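Glutamyl-tRNA(Gln) amidotransferase subunit B, mitochondrial (Saccharomyces cerevisiae, PDB 4N0H) is the B subunit of a yeast mitochondrial amidotransferase of three protein chains and carries a catalytic domain of the GatB/GatE family. Local coordinates at residues 76-81 and 115-120; 83-88 and 107-112; 90-95 and 282-287; 133-138 and 172-177. All blocks are in the same frame, centred on the assembly; numbering follows the deposited sequence.

Overall arrangement
From the N terminus, three contacts open in quick succession, at 76-81, 83-88 and 90-95. Contact 2 closes first, at 107-112, and contact 1 closes around it at 115-120. Both use strand 102-120: contact 1 joins it to the end of helix 65-78, and contact 2 to loop 83-88, after the short strand 81-82. Contact 4 comes next in the chain. It pairs strands 130-142 and 168-174, and touches contact 1 through backbone pairing with strand 102-120. Contact 3 closes last, at 282-287. Its long loop contains all of contact 4 and crosses contacts 1 and 2. It adds strand 286-287 to the same mixed sheet. The centres of contacts 1 and 3 are about 31 Å apart.

Contact 1 (76-81 and 115-120); sequences LALGSQ and GKINLS
Gly115 meets the end of helix 65-78 at close quarters. Its CA lies 3.2 Å from Leu78 O and 3.7 Å from Gly79 O. Having no side chain, it can come this close to the turn that ends the helix. Ser80 adds a third neighbour, with OG 3.8 Å from Gly115 CA. That hydroxyl makes its hydrogen bond to O of Gly114, the residue just before Gly115.

Lys116 supplies the one hydrogen bond between the segments. Its backbone N donates to Leu78 O at 3.0 Å, with an N-H...O angle of 152°. The donor is tilted slightly from the carbonyl plane. The lysine side chain sets off away from the helix, and NZ has a long, weak ion pair with Glu132.

Ile117 makes the apolar part of the contact. Its CG1 touches Leu78 CD2 at 3.6 Å, and its CD1 reaches the same methyl at 3.9 Å. The two side chains cross obliquely. With CG anti to the carbonyl carbon (chi1 -60°), the Leu78 side chain brings CD2 against Ile117.

The turn itself is a Schellman motif. Gly79, with positive phi, is the C' residue; Gly79 N bonds to Leu76 O and Ser80 N to Ser75 O. Gly115 and Ile117 pair through their backbones with Ile135 and Ile133 of strand 130-142. Helix 181-197 covers Ile117 through Phe187 and Lys190, while Leu78 packs on Leu138.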
# COMPACT_ATOMS: atom_id res chain seq x y z
N LEU B 76 -21.52 -4.45 -22.67
CA LEU B 76 -22.61 -3.97 -23.51
C LEU B 76 -23.11 -5.08 -24.43
O LEU B 76 -24.31 -5.27 -24.60
CB LEU B 76 -22.17 -2.76 -24.32
CG LEU B 76 -22.00 -1.46 -23.52
CD1 LEU B 76 -21.38 -0.37 -24.38
CD2 LEU B 76 -23.34 -1.01 -22.98
N ALA B 77 -22.18 -5.83 -25.01
CA ALA B 77 -22.53 -6.92 -25.92
C ALA B 77 -23.31 -8.01 -25.21
O ALA B 77 -24.17 -8.66 -25.81
CB ALA B 77 -21.28 -7.49 -26.57
N LEU B 78 -23.02 -8.21 -23.93
CA LEU B 78 -23.67 -9.25 -23.13
C LEU B 78 -24.95 -8.75 -22.46
O LEU B 78 -25.75 -9.55 -21.96
CB LEU B 78 -22.73 -9.77 -22.05
CG LEU B 78 -21.41 -10.42 -22.50
CD1 LEU B 78 -20.56 -10.71 -21.27
CD2 LEU B 78 -21.65 -11.69 -23.31
N GLY B 79 -25.15 -7.44 -22.44
CA GLY B 79 -26.26 -6.85 -21.72
C GLY B 79 -26.03 -6.89 -20.22
O GLY B 79 -26.98 -6.94 -19.43
N SER B 80 -24.77 -6.87 -19.81
CA SER B 80 -24.43 -6.90 -18.39
C SER B 80 -24.68 -5.54 -17.75
O SER B 80 -24.66 -4.52 -18.43
CB SER B 80 -22.97 -7.30 -18.20
OG SER B 80 -22.69 -8.53 -18.83
N GLN B 81 -24.92 -5.54 -16.44
CA GLN B 81 -25.00 -4.29 -15.70
C GLN B 81 -23.62 -3.90 -15.17
O GLN B 81 -23.05 -4.61 -14.34
CB GLN B 81 -26.00 -4.37 -14.55
CG GLN B 81 -25.80 -3.28 -13.50
CD GLN B 81 -27.07 -2.95 -12.75
OE1 GLN B 81 -28.07 -2.52 -13.34
NE2 GLN B 81 -27.05 -3.12 -11.43
N GLY B 115 -26.22 -10.22 -17.48
CA GLY B 115 -25.98 -10.41 -18.89
C GLY B 115 -26.26 -11.85 -19.28
O GLY B 115 -26.61 -12.67 -18.43
N LYS B 116 -26.11 -12.15 -20.57
CA LYS B 116 -26.42 -13.49 -21.06
C LYS B 116 -25.94 -13.67 -22.50
O LYS B 116 -25.59 -12.71 -23.18
CB LYS B 116 -27.93 -13.72 -21.02
CG LYS B 116 -28.70 -12.83 -21.97
CD LYS B 116 -30.19 -12.94 -21.78
CE LYS B 116 -30.93 -12.10 -22.81
NZ LYS B 116 -32.40 -12.05 -22.55
N ILE B 117 -25.94 -14.92 -22.95
CA ILE B 117 -25.71 -15.24 -24.35
C ILE B 117 -26.80 -16.17 -24.86
O ILE B 117 -27.08 -17.21 -24.25
CB ILE B 117 -24.31 -15.85 -24.59
CG1 ILE B 117 -23.23 -14.77 -24.44
CG2 ILE B 117 -24.22 -16.47 -25.97
CD1 ILE B 117 -21.85 -15.22 -24.88
N ASN B 118 -27.43 -15.79 -25.96
CA ASN B 118 -28.52 -16.58 -26.53
C ASN B 118 -28.03 -17.64 -27.52
O ASN B 118 -27.23 -17.34 -28.41
CB ASN B 118 -29.54 -15.66 -27.21
CG ASN B 118 -30.32 -14.83 -26.21
OD1 ASN B 118 -30.80 -15.35 -25.20
ND2 ASN B 118 -30.43 -13.54 -26.48
N LEU B 119 -28.51 -18.86 -27.34
CA LEU B 119 -28.21 -19.95 -28.25
C LEU B 119 -29.50 -20.44 -28.89
O LEU B 119 -30.53 -20.52 -28.23
CB LEU B 119 -27.52 -21.10 -27.51
CG LEU B 119 -26.26 -20.76 -26.71
CD1 LEU B 119 -25.77 -21.97 -25.93
CD2 LEU B 119 -25.17 -20.23 -27.63
N SER B 120 -29.44 -20.77 -30.18
CA SER B 120 -30.61 -21.28 -30.89
C SER B 120 -30.25 -22.50 -31.72
O SER B 120 -29.11 -22.64 -32.17
CB SER B 120 -31.19 -20.19 -31.80
OG SER B 120 -30.27 -19.83 -32.82

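Contact 2 (83-88 and 107-112)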
# COMPACT_ATOMS: atom_id res chain seq x y z
N ASN B 83 -21.01 -2.24 -12.93
CA ASN B 83 -21.01 -1.83 -11.53
C ASN B 83 -20.77 -0.33 -11.40
O ASN B 83 -19.91 0.23 -12.08
CB ASN B 83 -19.94 -2.60 -10.76
CG ASN B 83 -20.35 -2.89 -9.33
OD1 ASN B 83 -21.20 -2.21 -8.76
ND2 ASN B 83 -19.74 -3.91 -8.73
N SER B 84 -21.54 0.32 -10.53
CA SER B 84 -21.37 1.76 -10.30
C SER B 84 -19.97 2.05 -9.78
O SER B 84 -19.33 3.01 -10.20
CB SER B 84 -22.42 2.26 -9.31
OG SER B 84 -22.36 1.52 -8.10
N ILE B 85 -19.51 1.19 -8.88
CA ILE B 85 -18.14 1.25 -8.38
C ILE B 85 -17.53 -0.14 -8.49
O ILE B 85 -18.08 -1.11 -7.97
CB ILE B 85 -18.10 1.66 -6.90
CG1 ILE B 85 -18.65 3.08 -6.71
CG2 ILE B 85 -16.68 1.55 -6.35
CD1 ILE B 85 -17.72 4.16 -7.21
N SER B 86 -16.40 -0.25 -9.17
CA SER B 86 -15.60 -1.46 -9.06
C SER B 86 -14.20 -1.14 -8.55
O SER B 86 -13.77 0.01 -8.55
CB SER B 86 -15.57 -2.26 -10.38
OG SER B 86 -14.90 -1.57 -11.41
N GLN B 87 -13.51 -2.17 -8.08
CA GLN B 87 -12.21 -1.98 -7.44
C GLN B 87 -11.36 -3.22 -7.66
O GLN B 87 -11.88 -4.29 -8.00
CB GLN B 87 -12.39 -1.76 -5.94
CG GLN B 87 -13.18 -2.86 -5.25
CD GLN B 87 -13.02 -2.87 -3.74
OE1 GLN B 87 -13.03 -1.83 -3.09
NE2 GLN B 87 -12.85 -4.07 -3.18
N PHE B 88 -10.06 -3.07 -7.46
CA PHE B 88 -9.14 -4.19 -7.54
C PHE B 88 -8.72 -4.62 -6.15
O PHE B 88 -8.48 -3.79 -5.28
CB PHE B 88 -7.92 -3.82 -8.38
CG PHE B 88 -8.22 -3.65 -9.84
CD1 PHE B 88 -8.56 -2.41 -10.35
CD2 PHE B 88 -8.19 -4.74 -10.69
CE1 PHE B 88 -8.85 -2.27 -11.70
CE2 PHE B 88 -8.47 -4.60 -12.03
CZ PHE B 88 -8.80 -3.36 -12.54
N HIS B 107 -12.21 -9.08 -6.95
CA HIS B 107 -12.90 -10.10 -6.15
C HIS B 107 -14.21 -9.60 -5.55
O HIS B 107 -15.28 -10.16 -5.83
CB HIS B 107 -11.97 -10.62 -5.05
CG HIS B 107 -12.60 -11.64 -4.16
ND1 HIS B 107 -12.97 -11.38 -2.86
CD2 HIS B 107 -12.92 -12.94 -4.39
CE1 HIS B 107 -13.50 -12.46 -2.33
NE2 HIS B 107 -13.48 -13.42 -3.23
N TYR B 108 -14.14 -8.56 -4.73
CA TYR B 108 -15.31 -8.06 -4.01
C TYR B 108 -16.28 -7.26 -4.88
O TYR B 108 -17.49 -7.31 -4.67
CB TYR B 108 -14.90 -7.19 -2.81
CG TYR B 108 -14.11 -7.92 -1.75
CD1 TYR B 108 -14.69 -8.92 -0.99
CD2 TYR B 108 -12.77 -7.60 -1.51
CE1 TYR B 108 -13.97 -9.59 -0.02
CE2 TYR B 108 -12.05 -8.26 -0.54
CZ TYR B 108 -12.65 -9.26 0.20
OH TYR B 108 -11.93 -9.92 1.17
N ARG B 109 -15.74 -6.51 -5.84
CA ARG B 109 -16.55 -5.64 -6.68
C ARG B 109 -16.16 -5.76 -8.15
O ARG B 109 -15.31 -5.02 -8.64
CB ARG B 109 -16.43 -4.18 -6.23
CG ARG B 109 -16.80 -3.94 -4.77
CD ARG B 109 -17.06 -2.47 -4.50
NE ARG B 109 -18.08 -1.94 -5.40
CZ ARG B 109 -19.39 -2.01 -5.16
NH1 ARG B 109 -19.84 -2.58 -4.05
NH2 ARG B 109 -20.25 -1.50 -6.04
N PRO B 110 -16.78 -6.71 -8.86
CA PRO B 110 -16.48 -6.98 -10.27
C PRO B 110 -16.92 -5.84 -11.17
O PRO B 110 -17.78 -5.03 -10.79
CB PRO B 110 -17.28 -8.26 -10.56
CG PRO B 110 -18.39 -8.25 -9.56
CD PRO B 110 -17.80 -7.63 -8.33
N PHE B 111 -16.33 -5.76 -12.36
CA PHE B 111 -16.63 -4.71 -13.32
C PHE B 111 -18.11 -4.68 -13.72
O PHE B 111 -18.71 -3.61 -13.83
CB PHE B 111 -15.76 -4.84 -14.58
CG PHE B 111 -15.92 -3.69 -15.55
CD1 PHE B 111 -16.80 -3.79 -16.62
CD2 PHE B 111 -15.19 -2.52 -15.39
CE1 PHE B 111 -16.95 -2.73 -17.51
CE2 PHE B 111 -15.34 -1.47 -16.27
CZ PHE B 111 -16.22 -1.57 -17.33
N ALA B 112 -18.69 -5.86 -13.95
CA ALA B 112 -20.09 -5.97 -14.36
C ALA B 112 -20.73 -7.24 -13.82
O ALA B 112 -20.05 -8.20 -13.48
CB ALA B 112 -20.21 -5.92 -15.88
O HOH W 1 -17.34 -1.06 -12.94
O HOH W 2 -13.14 -5.88 -6.29
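Loop 83-88 runs beside an irregular part of strand 102-120, where Phe111 and Ala112 form a classic beta bulge opposite Leu138. Asn83 grips this part twice. Its backbone N donates to Phe111 O at 2.8 Å. Its side-chain ND2 donates to Pro110 O at 3.1 Å, and this bond lies in both the amide plane and the carbonyl plane.

Arg109 points toward the loop. Its chain bends at chi3 (55°), which turns the guanidinium side-on to a single acceptor, Ile85 O. Arg109 NE lies 2.7 Å from Ile85 O and stands above the carbonyl plane. Arg109 NH2 lies 2.9 Å from Ile85 O, in that plane and on a lone pair. The oxygen itself is near the guanidinium plane. The Asn83 and Arg109 side chains cross at about a right angle, and ND2 of Asn83 lies over one guanidinium face. The amide and guanidinium planes are 43° apart.

Gln87 packs on the aliphatic part of the arginine, with Gln87 CG 3.6 Å from Arg109 CB. Its amide is nearly perpendicular to the guanidinium, 86° between planes. A weak bond of 3.4 Å joins Gln87 N to Arg109 O. One water bridges Asn83 O, Ser86 OG and Phe111 O. A second accepts from Arg109 N at 2.7 Å and also bonds Gln87 O.

The loop is thus tied mainly through main-chain oxygens. The charged guanidinium probably polarises the Ile85 carbonyl, and the paired bonds to one oxygen hold the guanidinium plane in place.

Contact 3 (90-95 and 282-287)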
# COMPACT_ATOMS: atom_id res chain seq x y z
N ARG B 90 -6.19 -7.52 -3.77
CA ARG B 90 -4.98 -8.33 -3.79
C ARG B 90 -5.28 -9.76 -3.35
O ARG B 90 -5.79 -9.99 -2.26
CB ARG B 90 -3.92 -7.72 -2.88
CG ARG B 90 -3.53 -6.31 -3.27
CD ARG B 90 -2.47 -5.74 -2.34
NE ARG B 90 -2.03 -4.42 -2.77
CZ ARG B 90 -1.16 -3.67 -2.10
NH1 ARG B 90 -0.64 -4.11 -0.97
NH2 ARG B 90 -0.81 -2.48 -2.57
N LYS B 91 -4.95 -10.71 -4.22
CA LYS B 91 -5.09 -12.13 -3.93
C LYS B 91 -3.69 -12.67 -3.63
O LYS B 91 -2.87 -12.78 -4.54
CB LYS B 91 -5.71 -12.86 -5.12
CG LYS B 91 -5.81 -14.37 -4.98
CD LYS B 91 -6.36 -14.99 -6.27
CE LYS B 91 -6.54 -16.50 -6.14
NZ LYS B 91 -7.16 -17.07 -7.37
N HIS B 92 -3.43 -13.01 -2.37
CA HIS B 92 -2.07 -13.29 -1.92
C HIS B 92 -1.66 -14.77 -2.01
O HIS B 92 -2.37 -15.65 -1.51
CB HIS B 92 -1.87 -12.82 -0.47
CG HIS B 92 -2.02 -11.34 -0.27
ND1 HIS B 92 -3.21 -10.76 0.13
CD2 HIS B 92 -1.13 -10.33 -0.39
CE1 HIS B 92 -3.05 -9.45 0.24
NE2 HIS B 92 -1.80 -9.16 -0.08
N TYR B 93 -0.51 -15.01 -2.64
CA TYR B 93 0.19 -16.30 -2.57
C TYR B 93 1.60 -16.19 -3.17
O TYR B 93 1.87 -15.29 -3.96
CB TYR B 93 -0.60 -17.42 -3.24
CG TYR B 93 -0.82 -17.25 -4.72
CD1 TYR B 93 -1.90 -16.52 -5.21
CD2 TYR B 93 0.04 -17.84 -5.64
CE1 TYR B 93 -2.10 -16.37 -6.57
CE2 TYR B 93 -0.15 -17.69 -7.00
CZ TYR B 93 -1.22 -16.96 -7.46
OH TYR B 93 -1.41 -16.81 -8.82
N PHE B 94 2.48 -17.10 -2.79
CA PHE B 94 3.85 -17.10 -3.30
C PHE B 94 3.99 -18.06 -4.48
O PHE B 94 3.52 -19.20 -4.42
CB PHE B 94 4.84 -17.51 -2.21
CG PHE B 94 4.94 -16.54 -1.06
CD1 PHE B 94 4.30 -16.80 0.14
CD2 PHE B 94 5.68 -15.37 -1.19
CE1 PHE B 94 4.39 -15.91 1.20
CE2 PHE B 94 5.77 -14.48 -0.14
CZ PHE B 94 5.13 -14.74 1.06
N TYR B 95 4.62 -17.58 -5.55
CA TYR B 95 4.97 -18.41 -6.69
C TYR B 95 5.96 -17.65 -7.56
O TYR B 95 5.92 -16.43 -7.62
CB TYR B 95 3.73 -18.79 -7.50
CG TYR B 95 3.80 -20.18 -8.09
CD1 TYR B 95 3.80 -21.30 -7.26
CD2 TYR B 95 3.87 -20.38 -9.46
CE1 TYR B 95 3.87 -22.58 -7.78
CE2 TYR B 95 3.93 -21.66 -9.99
CZ TYR B 95 3.93 -22.75 -9.15
OH TYR B 95 4.00 -24.03 -9.67
N ASP B 282 -5.96 -19.47 2.45
CA ASP B 282 -6.61 -18.18 2.59
C ASP B 282 -5.82 -17.18 1.75
O ASP B 282 -4.65 -16.91 2.03
CB ASP B 282 -6.65 -17.74 4.06
CG ASP B 282 -7.65 -16.62 4.31
OD1 ASP B 282 -7.81 -15.75 3.43
OD2 ASP B 282 -8.27 -16.61 5.39
N TYR B 283 -6.45 -16.64 0.72
CA TYR B 283 -5.78 -15.71 -0.17
C TYR B 283 -5.71 -14.30 0.43
O TYR B 283 -5.07 -13.41 -0.13
CB TYR B 283 -6.45 -15.69 -1.55
CG TYR B 283 -6.27 -16.98 -2.32
CD1 TYR B 283 -5.02 -17.35 -2.79
CD2 TYR B 283 -7.35 -17.81 -2.58
CE1 TYR B 283 -4.84 -18.52 -3.49
CE2 TYR B 283 -7.18 -19.00 -3.28
CZ TYR B 283 -5.92 -19.34 -3.74
OH TYR B 283 -5.73 -20.51 -4.44
N ARG B 284 -6.38 -14.12 1.56
CA ARG B 284 -6.36 -12.85 2.29
C ARG B 284 -6.68 -11.67 1.38
O ARG B 284 -5.93 -10.69 1.32
CB ARG B 284 -5.00 -12.66 2.98
CG ARG B 284 -4.79 -13.58 4.19
CD ARG B 284 -3.34 -14.03 4.33
NE ARG B 284 -2.95 -14.91 3.24
CZ ARG B 284 -1.78 -14.87 2.61
NH1 ARG B 284 -0.85 -13.99 2.97
NH2 ARG B 284 -1.54 -15.72 1.63
N TYR B 285 -7.79 -11.78 0.65
CA TYR B 285 -8.24 -10.74 -0.26
C TYR B 285 -8.33 -9.39 0.45
O TYR B 285 -9.02 -9.25 1.45
CB TYR B 285 -9.60 -11.08 -0.87
CG TYR B 285 -9.60 -12.27 -1.81
CD1 TYR B 285 -10.12 -13.49 -1.41
CD2 TYR B 285 -9.09 -12.16 -3.10
CE1 TYR B 285 -10.14 -14.58 -2.26
CE2 TYR B 285 -9.11 -13.24 -3.96
CZ TYR B 285 -9.63 -14.45 -3.53
OH TYR B 285 -9.64 -15.53 -4.38
N MET B 286 -7.61 -8.41 -0.08
CA MET B 286 -7.59 -7.07 0.48
C MET B 286 -7.77 -6.08 -0.65
O MET B 286 -7.05 -6.13 -1.64
CB MET B 286 -6.24 -6.80 1.16
CG MET B 286 -6.16 -5.47 1.89
SD MET B 286 -4.52 -5.13 2.58
CE MET B 286 -3.56 -4.87 1.09
N PRO B 287 -8.75 -5.17 -0.52
CA PRO B 287 -8.89 -4.11 -1.53
C PRO B 287 -7.57 -3.37 -1.65
O PRO B 287 -6.95 -3.07 -0.63
CB PRO B 287 -9.95 -3.20 -0.93
CG PRO B 287 -10.78 -4.11 -0.08
CD PRO B 287 -9.80 -5.08 0.51
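Tyr283 O takes two bonds from one residue, His92. His92 N lies 2.8 Å from Tyr283 O, in the carbonyl plane and on a lone pair. His92 ND1 lies 3.2 Å from the same oxygen of Tyr283. His92 ND1 also donates to Arg284 O at 3.0 Å, from above that carbonyl plane. Both oxygens lie near the imidazole plane, at the ring edge, so together they fix its rotation. NE2 bonds a polar side chain of another protein chain.

His92 CB rests over one face of the Arg284 guanidinium. Arg284 NE donates to Asp282 O at 2.9 Å, so its own segment holds the group. An Asx turn, Arg284 N to Asp282 OD1, shapes the backbone there.

Lys91 is extended, with CG anti to its backbone N (chi1 175°), and runs alongside Tyr283. Its CE sits 3.6 Å above the centroid of the Tyr283 ring, a CH-pi contact, and NZ adds a cation-pi contact. Lys91 CB and CG also lie against Tyr285 CE2.

Arg90 N donates to Met286 O at 2.7 Å, and Met286 N returns a bond to Arg90 O. This is an antiparallel hydrogen-bonded beta bridge, by which the short strand 286-287 joins strand 89-92 in the main sheet.

Contact 4 (133-138 and 172-177)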
# COMPACT_ATOMS: atom_id res chain seq x y z
N ILE B 133 -27.82 -18.55 -21.87
CA ILE B 133 -26.84 -18.83 -20.83
C ILE B 133 -26.56 -17.54 -20.06
O ILE B 133 -25.95 -16.62 -20.60
CB ILE B 133 -25.51 -19.34 -21.43
CG1 ILE B 133 -25.76 -20.54 -22.34
CG2 ILE B 133 -24.53 -19.68 -20.33
CD1 ILE B 133 -26.24 -21.77 -21.61
N GLY B 134 -27.01 -17.48 -18.82
CA GLY B 134 -26.81 -16.29 -18.00
C GLY B 134 -25.37 -16.09 -17.56
O GLY B 134 -24.64 -17.05 -17.32
N ILE B 135 -24.97 -14.83 -17.46
CA ILE B 135 -23.64 -14.48 -16.98
C ILE B 135 -23.71 -14.02 -15.53
O ILE B 135 -24.54 -13.17 -15.19
CB ILE B 135 -23.00 -13.36 -17.83
CG1 ILE B 135 -23.06 -13.71 -19.32
CG2 ILE B 135 -21.57 -13.09 -17.38
CD1 ILE B 135 -22.32 -14.99 -19.68
N LEU B 136 -22.87 -14.58 -14.67
CA LEU B 136 -22.82 -14.18 -13.27
C LEU B 136 -22.14 -12.82 -13.17
O LEU B 136 -22.73 -11.85 -12.70
CB LEU B 136 -22.05 -15.21 -12.45
CG LEU B 136 -22.33 -15.40 -10.95
CD1 LEU B 136 -21.24 -16.27 -10.33
CD2 LEU B 136 -22.45 -14.09 -10.19
N GLN B 137 -20.89 -12.77 -13.62
CA GLN B 137 -20.10 -11.55 -13.51
C GLN B 137 -18.93 -11.51 -14.48
O GLN B 137 -18.60 -12.50 -15.14
CB GLN B 137 -19.59 -11.39 -12.08
CG GLN B 137 -18.64 -12.49 -11.65
CD GLN B 137 -18.35 -12.44 -10.16
OE1 GLN B 137 -17.20 -12.53 -9.74
NE2 GLN B 137 -19.40 -12.30 -9.36
N LEU B 138 -18.29 -10.35 -14.53
CA LEU B 138 -17.23 -10.06 -15.48
C LEU B 138 -16.15 -9.32 -14.69
O LEU B 138 -16.43 -8.31 -14.06
CB LEU B 138 -17.82 -9.16 -16.56
CG LEU B 138 -17.21 -8.98 -17.94
CD1 LEU B 138 -18.33 -8.69 -18.93
CD2 LEU B 138 -16.20 -7.86 -17.93
N LEU B 172 -14.77 -14.22 -17.31
CA LEU B 172 -16.21 -14.28 -17.42
C LEU B 172 -16.73 -15.52 -16.71
O LEU B 172 -16.29 -16.64 -17.01
CB LEU B 172 -16.64 -14.27 -18.89
CG LEU B 172 -18.13 -14.39 -19.21
CD1 LEU B 172 -18.49 -13.47 -20.35
CD2 LEU B 172 -18.51 -15.82 -19.54
N VAL B 173 -17.65 -15.34 -15.77
CA VAL B 173 -18.25 -16.46 -15.08
C VAL B 173 -19.73 -16.58 -15.44
O VAL B 173 -20.51 -15.64 -15.23
CB VAL B 173 -18.09 -16.34 -13.56
CG1 VAL B 173 -18.55 -17.62 -12.87
CG2 VAL B 173 -16.65 -16.03 -13.20
N THR B 174 -20.12 -17.72 -15.99
CA THR B 174 -21.52 -17.96 -16.32
C THR B 174 -22.24 -18.54 -15.11
O THR B 174 -21.61 -19.03 -14.17
CB THR B 174 -21.67 -18.96 -17.48
OG1 THR B 174 -21.43 -20.29 -17.01
CG2 THR B 174 -20.70 -18.64 -18.60
N LYS B 175 -23.57 -18.47 -15.13
CA LYS B 175 -24.37 -19.20 -14.16
C LYS B 175 -24.36 -20.67 -14.58
O LYS B 175 -24.03 -20.99 -15.72
CB LYS B 175 -25.79 -18.63 -14.14
CG LYS B 175 -25.89 -17.30 -13.41
CD LYS B 175 -26.79 -16.31 -14.13
CE LYS B 175 -26.75 -14.95 -13.45
NZ LYS B 175 -27.50 -13.92 -14.22
N PRO B 176 -24.71 -21.58 -13.65
CA PRO B 176 -24.70 -23.01 -13.99
C PRO B 176 -25.85 -23.40 -14.92
O PRO B 176 -26.62 -24.30 -14.59
CB PRO B 176 -24.88 -23.70 -12.63
CG PRO B 176 -24.54 -22.66 -11.61
CD PRO B 176 -24.95 -21.36 -12.22
N ASP B 177 -25.95 -22.75 -16.08
CA ASP B 177 -27.10 -22.93 -16.97
C ASP B 177 -26.92 -24.03 -18.01
O ASP B 177 -27.85 -24.34 -18.75
CB ASP B 177 -27.44 -21.61 -17.67
CG ASP B 177 -28.20 -20.65 -16.76
OD1 ASP B 177 -28.42 -21.00 -15.59
OD2 ASP B 177 -28.56 -19.55 -17.23
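Strands 133-138 and 172-174 run antiparallel, with axes 4.5 Å apart at closest approach and 139° between their directions. Leu136 and Gln137 both face Val173, a classic beta bulge. Leu136 N donates to Val173 O at 2.6 Å, and Gln137 N adds a weak bond to that oxygen. Val173 N returns an almost straight bond to Gln137 O (3.1 Å, 176°).

Ile135 lies across Leu172 at about a right angle, with Ile135 CD1 3.9 Å from Leu172 CD2. Its CG2 is near Val173 O. Leu136 and Val173 instead run side by side, touching through CD1 and CG1.

The pair belongs to the large mixed sheet. Strand 130-142 has strand 102-120 as its other neighbour, and strand 168-174 also pairs with strand 14-23. Helix 65-78 packs on Leu172, and helix 181-197 on Ile133, Leu172 and Thr174.

Beyond the strand, Lys175 N bonds Gly134 O at 2.8 Å. The Lys175 chain bends at chi2 (138°) and passes over Gly134, bringing NZ to a weak bond with Ile135 O. Pro176 is the centre of an inverse gamma turn. Lys175 O accepts from Asp177 N and Thr174 OG1 on opposite faces of its plane. After the turn, Asp177 OD2 accepts from Gly134 N at 3.0 Å, on its anti side and out of the carboxylate plane.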